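Local coordinates for polysaccharide deacetylase-like protein (Bacillus anthracis, PDB 4V33) that binds zinc and probably removes acetyl groups from cell-wall glycans, and is required for osmotic stability and cell shape maintenance, at residues A[160-165]-A[343-348]; A[152-157]-A[165-170]; A[72-77]-A[93-98]. All blocks are in the same frame, centred on the assembly; numbering follows the deposited sequence.

Contact 1: A[160-165]-A[343-348]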
# COMPACT_ATOMS: atom_id res chain seq x y z
N ILE A 160 -19.30 9.77 -19.17
CA ILE A 160 -18.75 8.56 -19.77
C ILE A 160 -19.12 7.35 -18.92
O ILE A 160 -18.61 7.17 -17.82
CB ILE A 160 -17.22 8.64 -19.88
CG1 ILE A 160 -16.81 9.86 -20.70
CG2 ILE A 160 -16.66 7.37 -20.50
CD1 ILE A 160 -17.38 9.87 -22.10
N LYS A 161 -20.01 6.52 -19.46
CA LYS A 161 -20.63 5.41 -18.73
C LYS A 161 -19.65 4.52 -17.98
O LYS A 161 -19.85 4.21 -16.80
CB LYS A 161 -21.48 4.58 -19.69
CG LYS A 161 -22.27 3.46 -19.04
CD LYS A 161 -23.18 2.83 -20.09
CE LYS A 161 -23.92 1.63 -19.58
NZ LYS A 161 -24.76 1.10 -20.69
N ASP A 162 -18.58 4.11 -18.65
CA ASP A 162 -17.60 3.20 -18.06
C ASP A 162 -17.00 3.72 -16.76
O ASP A 162 -16.59 2.95 -15.89
CB ASP A 162 -16.50 2.88 -19.08
CG ASP A 162 -15.38 2.07 -18.47
OD1 ASP A 162 -15.59 0.88 -18.16
OD2 ASP A 162 -14.26 2.61 -18.30
N LEU A 163 -16.95 5.05 -16.63
CA LEU A 163 -16.32 5.68 -15.48
C LEU A 163 -17.27 5.84 -14.29
O LEU A 163 -16.88 6.43 -13.28
CB LEU A 163 -15.75 7.04 -15.87
CG LEU A 163 -14.65 6.98 -16.93
CD1 LEU A 163 -14.16 8.39 -17.25
CD2 LEU A 163 -13.51 6.10 -16.49
N PHE A 164 -18.50 5.33 -14.41
CA PHE A 164 -19.45 5.37 -13.30
C PHE A 164 -19.61 4.01 -12.63
O PHE A 164 -19.99 3.04 -13.28
CB PHE A 164 -20.84 5.79 -13.79
CG PHE A 164 -20.95 7.25 -14.12
CD1 PHE A 164 -20.38 7.75 -15.27
CD2 PHE A 164 -21.63 8.11 -13.27
CE1 PHE A 164 -20.48 9.11 -15.57
CE2 PHE A 164 -21.74 9.46 -13.57
CZ PHE A 164 -21.16 9.96 -14.72
N VAL A 165 -19.34 3.95 -11.33
CA VAL A 165 -19.69 2.78 -10.52
C VAL A 165 -20.82 3.21 -9.58
O VAL A 165 -20.72 4.23 -8.92
CB VAL A 165 -18.47 2.26 -9.75
CG1 VAL A 165 -18.86 1.22 -8.69
CG2 VAL A 165 -17.44 1.68 -10.71
N ARG A 343 -2.14 0.46 -11.70
CA ARG A 343 -3.42 0.45 -11.01
C ARG A 343 -4.40 -0.56 -11.62
O ARG A 343 -4.29 -0.94 -12.78
CB ARG A 343 -4.05 1.84 -10.97
CG ARG A 343 -3.27 2.83 -10.10
CD ARG A 343 -4.11 4.04 -9.76
NE ARG A 343 -4.17 4.99 -10.87
CZ ARG A 343 -4.93 6.08 -10.85
NH1 ARG A 343 -5.72 6.32 -9.80
NH2 ARG A 343 -4.91 6.92 -11.88
N VAL A 344 -5.35 -0.97 -10.79
CA VAL A 344 -6.42 -1.86 -11.22
C VAL A 344 -7.67 -1.02 -11.51
O VAL A 344 -8.24 -0.41 -10.60
CB VAL A 344 -6.72 -2.92 -10.14
CG1 VAL A 344 -7.88 -3.82 -10.58
CG2 VAL A 344 -5.47 -3.76 -9.84
N ARG A 345 -8.10 -0.99 -12.77
CA ARG A 345 -9.25 -0.20 -13.17
C ARG A 345 -10.56 -0.91 -12.82
O ARG A 345 -10.73 -2.08 -13.16
CB ARG A 345 -9.20 0.05 -14.68
CG ARG A 345 -10.40 0.79 -15.23
CD ARG A 345 -10.27 1.01 -16.75
NE ARG A 345 -9.20 1.93 -17.11
CZ ARG A 345 -9.32 3.25 -17.11
NH1 ARG A 345 -10.46 3.82 -16.74
NH2 ARG A 345 -8.29 4.01 -17.47
N ILE A 346 -11.44 -0.22 -12.11
CA ILE A 346 -12.79 -0.73 -11.91
C ILE A 346 -13.75 -0.10 -12.92
O ILE A 346 -13.71 1.11 -13.15
CB ILE A 346 -13.29 -0.51 -10.47
CG1 ILE A 346 -12.29 -1.09 -9.46
CG2 ILE A 346 -14.68 -1.11 -10.29
CD1 ILE A 346 -11.88 -2.54 -9.74
N HIS A 347 -14.59 -0.92 -13.54
CA HIS A 347 -15.49 -0.48 -14.60
C HIS A 347 -16.93 -0.41 -14.13
O HIS A 347 -17.31 -1.06 -13.15
CB HIS A 347 -15.45 -1.48 -15.75
CG HIS A 347 -14.10 -1.65 -16.38
ND1 HIS A 347 -13.69 -0.88 -17.45
CD2 HIS A 347 -13.09 -2.50 -16.10
CE1 HIS A 347 -12.47 -1.25 -17.80
NE2 HIS A 347 -12.08 -2.23 -17.00
N HIS A 348 -17.74 0.35 -14.86
CA HIS A 348 -19.19 0.37 -14.64
C HIS A 348 -19.79 -1.03 -14.55
O HIS A 348 -20.69 -1.29 -13.75
CB HIS A 348 -19.86 1.14 -15.79
CG HIS A 348 -21.36 1.18 -15.68
ND1 HIS A 348 -22.02 1.99 -14.78
CD2 HIS A 348 -22.32 0.53 -16.38
CE1 HIS A 348 -23.32 1.83 -14.92
NE2 HIS A 348 -23.53 0.95 -15.89
O HOH W 1 -15.44 3.25 -13.26
O HOH W 2 -12.96 2.64 -15.78

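Contact 2: A[152-157]-A[165-170]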
# COMPACT_ATOMS: atom_id res chain seq x y z
N ILE A 152 -18.66 7.84 -8.57
CA ILE A 152 -19.49 6.93 -7.79
C ILE A 152 -20.90 7.51 -7.80
O ILE A 152 -21.24 8.37 -6.99
CB ILE A 152 -18.99 6.76 -6.35
CG1 ILE A 152 -17.51 6.33 -6.35
CG2 ILE A 152 -19.84 5.73 -5.61
CD1 ILE A 152 -17.25 4.97 -7.00
N ASP A 153 -21.71 7.07 -8.75
CA ASP A 153 -23.04 7.65 -8.92
C ASP A 153 -23.84 6.70 -9.78
O ASP A 153 -23.26 5.87 -10.48
CB ASP A 153 -22.95 9.02 -9.60
CG ASP A 153 -24.13 9.92 -9.27
OD1 ASP A 153 -25.13 9.42 -8.70
OD2 ASP A 153 -24.06 11.13 -9.57
N ASP A 154 -25.17 6.83 -9.71
CA ASP A 154 -26.07 6.08 -10.59
C ASP A 154 -26.06 6.78 -11.93
O ASP A 154 -26.39 7.96 -12.03
CB ASP A 154 -27.50 6.05 -10.03
CG ASP A 154 -27.58 5.43 -8.64
OD1 ASP A 154 -27.11 4.28 -8.47
OD2 ASP A 154 -28.09 6.09 -7.72
N TYR A 155 -25.65 6.06 -12.97
CA TYR A 155 -25.52 6.67 -14.29
C TYR A 155 -26.88 6.93 -14.92
O TYR A 155 -27.75 6.06 -14.94
CB TYR A 155 -24.67 5.76 -15.18
CG TYR A 155 -24.41 6.32 -16.56
CD1 TYR A 155 -23.51 7.36 -16.76
CD2 TYR A 155 -25.04 5.78 -17.68
CE1 TYR A 155 -23.26 7.85 -18.01
CE2 TYR A 155 -24.79 6.27 -18.94
CZ TYR A 155 -23.90 7.31 -19.10
OH TYR A 155 -23.65 7.81 -20.36
N HIS A 156 -27.08 8.15 -15.43
CA HIS A 156 -28.36 8.56 -16.00
C HIS A 156 -28.21 9.09 -17.43
O HIS A 156 -29.04 9.87 -17.89
CB HIS A 156 -29.00 9.65 -15.14
CG HIS A 156 -29.24 9.24 -13.72
ND1 HIS A 156 -30.12 8.24 -13.37
CD2 HIS A 156 -28.73 9.71 -12.56
CE1 HIS A 156 -30.13 8.10 -12.06
NE2 HIS A 156 -29.29 8.98 -11.54
N GLY A 157 -27.14 8.69 -18.11
CA GLY A 157 -26.94 9.08 -19.50
C GLY A 157 -26.03 10.26 -19.70
O GLY A 157 -25.73 10.64 -20.83
N VAL A 165 -19.34 3.95 -11.33
CA VAL A 165 -19.69 2.78 -10.52
C VAL A 165 -20.82 3.21 -9.58
O VAL A 165 -20.72 4.23 -8.92
CB VAL A 165 -18.47 2.26 -9.75
CG1 VAL A 165 -18.86 1.22 -8.69
CG2 VAL A 165 -17.44 1.68 -10.71
N SER A 166 -21.93 2.47 -9.56
CA SER A 166 -23.06 2.89 -8.73
C SER A 166 -22.70 2.82 -7.26
O SER A 166 -21.86 2.01 -6.87
CB SER A 166 -24.27 2.01 -9.00
OG SER A 166 -24.02 0.67 -8.60
N PRO A 167 -23.32 3.66 -6.43
CA PRO A 167 -23.07 3.57 -4.99
C PRO A 167 -23.35 2.16 -4.44
O PRO A 167 -22.61 1.70 -3.57
CB PRO A 167 -24.03 4.60 -4.40
CG PRO A 167 -24.10 5.66 -5.49
CD PRO A 167 -24.08 4.88 -6.78
N ALA A 168 -24.38 1.49 -4.95
CA ALA A 168 -24.67 0.12 -4.51
C ALA A 168 -23.53 -0.85 -4.85
O ALA A 168 -23.11 -1.63 -4.00
CB ALA A 168 -25.99 -0.37 -5.10
N ASN A 169 -23.04 -0.80 -6.08
CA ASN A 169 -21.92 -1.68 -6.44
C ASN A 169 -20.63 -1.31 -5.73
O ASN A 169 -19.85 -2.19 -5.35
CB ASN A 169 -21.74 -1.73 -7.96
CG ASN A 169 -22.84 -2.53 -8.63
OD1 ASN A 169 -23.54 -3.31 -7.98
ND2 ASN A 169 -22.99 -2.36 -9.94
N PHE A 170 -20.39 -0.01 -5.54
CA PHE A 170 -19.23 0.42 -4.77
C PHE A 170 -19.29 -0.14 -3.35
O PHE A 170 -18.31 -0.67 -2.84
CB PHE A 170 -19.11 1.95 -4.72
CG PHE A 170 -17.98 2.43 -3.87
CD1 PHE A 170 -16.66 2.24 -4.29
CD2 PHE A 170 -18.21 3.02 -2.63
CE1 PHE A 170 -15.59 2.64 -3.50
CE2 PHE A 170 -17.14 3.44 -1.83
CZ PHE A 170 -15.83 3.25 -2.27
O HOH W 3 -26.76 2.67 -6.38

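Contact 3: A[72-77]-A[93-98]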
# COMPACT_ATOMS: atom_id res chain seq x y z
N LEU A 72 27.62 -22.39 22.12
CA LEU A 72 26.24 -22.85 22.09
C LEU A 72 26.07 -24.23 21.49
O LEU A 72 26.85 -24.66 20.64
CB LEU A 72 25.39 -21.88 21.26
CG LEU A 72 25.31 -20.40 21.66
CD1 LEU A 72 24.49 -19.64 20.64
CD2 LEU A 72 24.71 -20.26 23.06
N THR A 73 25.01 -24.92 21.91
CA THR A 73 24.65 -26.19 21.29
C THR A 73 23.48 -26.00 20.33
O THR A 73 23.27 -26.81 19.43
CB THR A 73 24.27 -27.26 22.33
OG1 THR A 73 23.24 -26.75 23.18
CG2 THR A 73 25.48 -27.63 23.17
N GLU A 74 22.75 -24.90 20.50
CA GLU A 74 21.51 -24.71 19.77
C GLU A 74 21.18 -23.22 19.67
O GLU A 74 21.51 -22.45 20.56
CB GLU A 74 20.39 -25.45 20.51
CG GLU A 74 18.99 -25.32 19.94
CD GLU A 74 17.95 -25.98 20.83
OE1 GLU A 74 18.33 -26.53 21.89
OE2 GLU A 74 16.75 -25.96 20.46
N VAL A 75 20.52 -22.84 18.58
CA VAL A 75 19.93 -21.51 18.47
C VAL A 75 18.44 -21.70 18.23
O VAL A 75 18.04 -22.53 17.41
CB VAL A 75 20.54 -20.70 17.30
CG1 VAL A 75 19.71 -19.46 17.00
CG2 VAL A 75 21.98 -20.32 17.63
N GLN A 76 17.62 -20.96 18.97
CA GLN A 76 16.18 -20.99 18.71
C GLN A 76 15.75 -19.67 18.12
O GLN A 76 16.03 -18.61 18.68
CB GLN A 76 15.40 -21.28 19.99
CG GLN A 76 15.76 -22.62 20.60
CD GLN A 76 14.84 -23.04 21.72
OE1 GLN A 76 14.02 -22.25 22.21
NE2 GLN A 76 14.97 -24.29 22.15
N TYR A 77 15.06 -19.75 16.98
CA TYR A 77 14.58 -18.56 16.28
C TYR A 77 13.09 -18.41 16.49
O TYR A 77 12.31 -19.23 15.99
CB TYR A 77 14.84 -18.67 14.78
CG TYR A 77 16.29 -18.82 14.37
CD1 TYR A 77 17.08 -17.71 14.12
CD2 TYR A 77 16.85 -20.08 14.18
CE1 TYR A 77 18.40 -17.84 13.72
CE2 TYR A 77 18.18 -20.22 13.78
CZ TYR A 77 18.95 -19.09 13.55
OH TYR A 77 20.26 -19.21 13.14
N SER A 93 14.07 -24.40 15.91
CA SER A 93 15.39 -24.71 16.47
C SER A 93 16.38 -25.16 15.40
O SER A 93 16.03 -25.93 14.51
CB SER A 93 15.24 -25.80 17.54
OG SER A 93 16.48 -26.37 17.90
N SER A 94 17.61 -24.67 15.50
CA SER A 94 18.72 -25.23 14.73
C SER A 94 19.81 -25.72 15.67
O SER A 94 20.23 -25.01 16.59
CB SER A 94 19.32 -24.20 13.78
OG SER A 94 20.46 -24.75 13.14
N LYS A 95 20.29 -26.94 15.42
CA LYS A 95 21.44 -27.46 16.15
C LYS A 95 22.61 -27.67 15.19
O LYS A 95 23.56 -28.39 15.49
CB LYS A 95 21.08 -28.76 16.88
CG LYS A 95 20.04 -28.57 17.98
CD LYS A 95 19.73 -29.88 18.69
CE LYS A 95 18.68 -29.68 19.78
NZ LYS A 95 18.40 -30.92 20.55
N GLU A 96 22.52 -27.02 14.03
CA GLU A 96 23.55 -27.13 12.99
C GLU A 96 24.73 -26.22 13.28
O GLU A 96 25.00 -25.29 12.52
CB GLU A 96 22.95 -26.78 11.63
CG GLU A 96 21.80 -27.67 11.20
CD GLU A 96 22.25 -28.93 10.49
OE1 GLU A 96 23.42 -29.35 10.69
OE2 GLU A 96 21.45 -29.51 9.73
N LYS A 97 25.43 -26.50 14.38
CA LYS A 97 26.53 -25.66 14.84
C LYS A 97 27.64 -25.48 13.79
O LYS A 97 28.22 -24.40 13.67
CB LYS A 97 27.10 -26.22 16.13
CG LYS A 97 28.24 -25.40 16.71
CD LYS A 97 28.56 -25.85 18.12
CE LYS A 97 29.65 -25.00 18.73
NZ LYS A 97 29.71 -25.17 20.21
N GLU A 98 27.92 -26.54 13.04
CA GLU A 98 28.99 -26.49 12.04
C GLU A 98 28.57 -25.76 10.77
O GLU A 98 29.40 -25.48 9.91
CB GLU A 98 29.48 -27.90 11.72
CG GLU A 98 29.92 -28.67 12.95
CD GLU A 98 30.95 -27.93 13.77
OE1 GLU A 98 31.87 -27.33 13.16
OE2 GLU A 98 30.84 -27.93 15.01
O HOH W 4 24.70 -28.77 18.57

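Contact 1: A[160-165]-A[343-348]
Lys161 lays its aliphatic chain over one face of the His348 imidazole. Lys161 CG sits 4.1 Å from the centroid of the His348 ring and only 17° off the ring normal, a CH-pi contact. The lysine chain is extended throughout, and this carries CE on to the CD2 side of the same ring. The other end of the ring is fixed by a hydrogen bond: ND1 of His348 donates to Phe164 O at 2.7 Å, with the oxygen almost in the ring plane. His348 CG stands anti to the backbone N (chi1 178°), which brings the ring in between the Lys161 chain on one face and Phe164 O at its edge. The backbone joins in through His348 N, which donates to Asp162 O at 3.0 Å.

Asp162 also grips the neighbouring histidine. Asp162 OD1 uses its syn lone pair to accept from His347 ND1 at 2.7 Å, exactly in the ring plane, while the carboxylate is turned 48° from that ring. This contact lies just past the C-terminal end of strand 341-345, one of the parallel strands of the deacetylase domain, where the chain meets the loop that follows strand 151-152.

Asp162 OD2 and Arg345 NH1 are 4.3 Å apart, too far for a salt bridge. A water lies between them, accepting from Arg345 NH1 at 2.9 Å and also lying within hydrogen-bonding distance of OD2. Leu163 CD2 meets the edge of the same guanidinium, and the leucine side chain is about 7 Å from the bound zinc ion. Deeper in, Val165 CG2 packs on Ile346 CG2 at 3.9 Å.

Contact 2: A[152-157]-A[165-170]
Ile152 and Phe170 cross at about a right angle. The isoleucine uses both branches: Ile152 CD1 comes obliquely to the ring, 3.9 Å from Phe170 CD1, and CG2 lies beside Phe170 CB. Phe170 CG is anti to the backbone N (chi1 177°), which aims the ring back from the first turn of the helix toward Ile152. Ile152 CG2 also rests against Pro167, 3.9 Å from Pro167 CA, and Ile152 CD1 touches Val165 CB. Ala214 of helix 211-221 packs against both Ile152 and Phe170.

Asp154 meets Pro167 at its CD. The two side chains are set at a slant, with OD1 of Asp154 3.5 Å from CD of Pro167. A water donates to this OD1 and accepts from Ala168 N at 3.0 Å, linking the carboxylate to an amide of the first helical turn. Ser166 OG takes the next such amide, accepting from Asn169 N at 3.1 Å with an angle of 161°.

The backbones pair in parallel at Ile152 and Val165, with a weak bond from Asp153 N to Val165 O. Strand 164-165, paired in parallel with strand 151-152, thus leads directly into helix 167-179, which begins with a serine N-cap followed by proline.

Contact 3: A[72-77]-A[93-98]
One carboxylate oxygen, Glu74 OE2, is held from opposite faces of its plane. Ser93 OG donates to Glu74 OE2 at 2.6 Å from across the contact. Gln76 NE2 donates to Glu74 OE2 at 3.0 Å from the same strand, two residues on, with the oxygen nearly in the amide plane of Gln76. Both donors stand well out of the carboxylate plane, and together they should limit its rotation. Glu74 CG lies anti to the backbone N (chi1 177°) and the chain beyond is extended, which carries the carboxylate across to Ser93. The Lys95 chain passes Glu74 at a slant: Lys95 CE is 3.8 Å from Glu74 OE1, but its NZ stays beyond salt-bridge distance, an attraction that is probably modest.

Lys97 stretches its straight chain back to the start of 72-77, where Lys97 NZ donates to Leu72 O at 2.9 Å. Water bridges the nearby carbonyls of Thr73 and Lys95, with a weak bond to the latter.

On the other face of the sheet, Ser94 CB meets the edge of the Tyr77 ring at 4.1 Å from Tyr77 CE2. Ser94 OG accepts from Glu96 N in an ST turn and is also bonded to Ser102 O.

Val75 and Ser94 form an antiparallel hydrogen-bonded pair, with both bonds nearly straight. Thr73 and Glu74 both face Ile124 on the next strand, a classic beta bulge. The contact joins edge strand 90-94 to strand 74-81 in the four-stranded antiparallel sheet of the N-terminal beta domain, consistent with a fibronectin type III fold.

Contact 3 comes first along the chain and closes before the other two open. It lies in the antiparallel sheet of the N-terminal beta domain, its centre about 55 Å from that of contact 1 and about 60 Å from that of contact 2, on the opposite side of the chain's centre. Contacts 1 and 2 belong to the deacetylase domain, with centres about 10 Å apart. They share Val165, and their segments alternate in sequence. The Phe164 and Tyr155 rings meet edge-to-face between them. The loop between strands 151-152 and 164-165 is therefore tied both to helix 167-179 and to the end of strand 341-345. Contact 1 is the nearer of the two to the zinc ion bound by Asp206, His264 and His268.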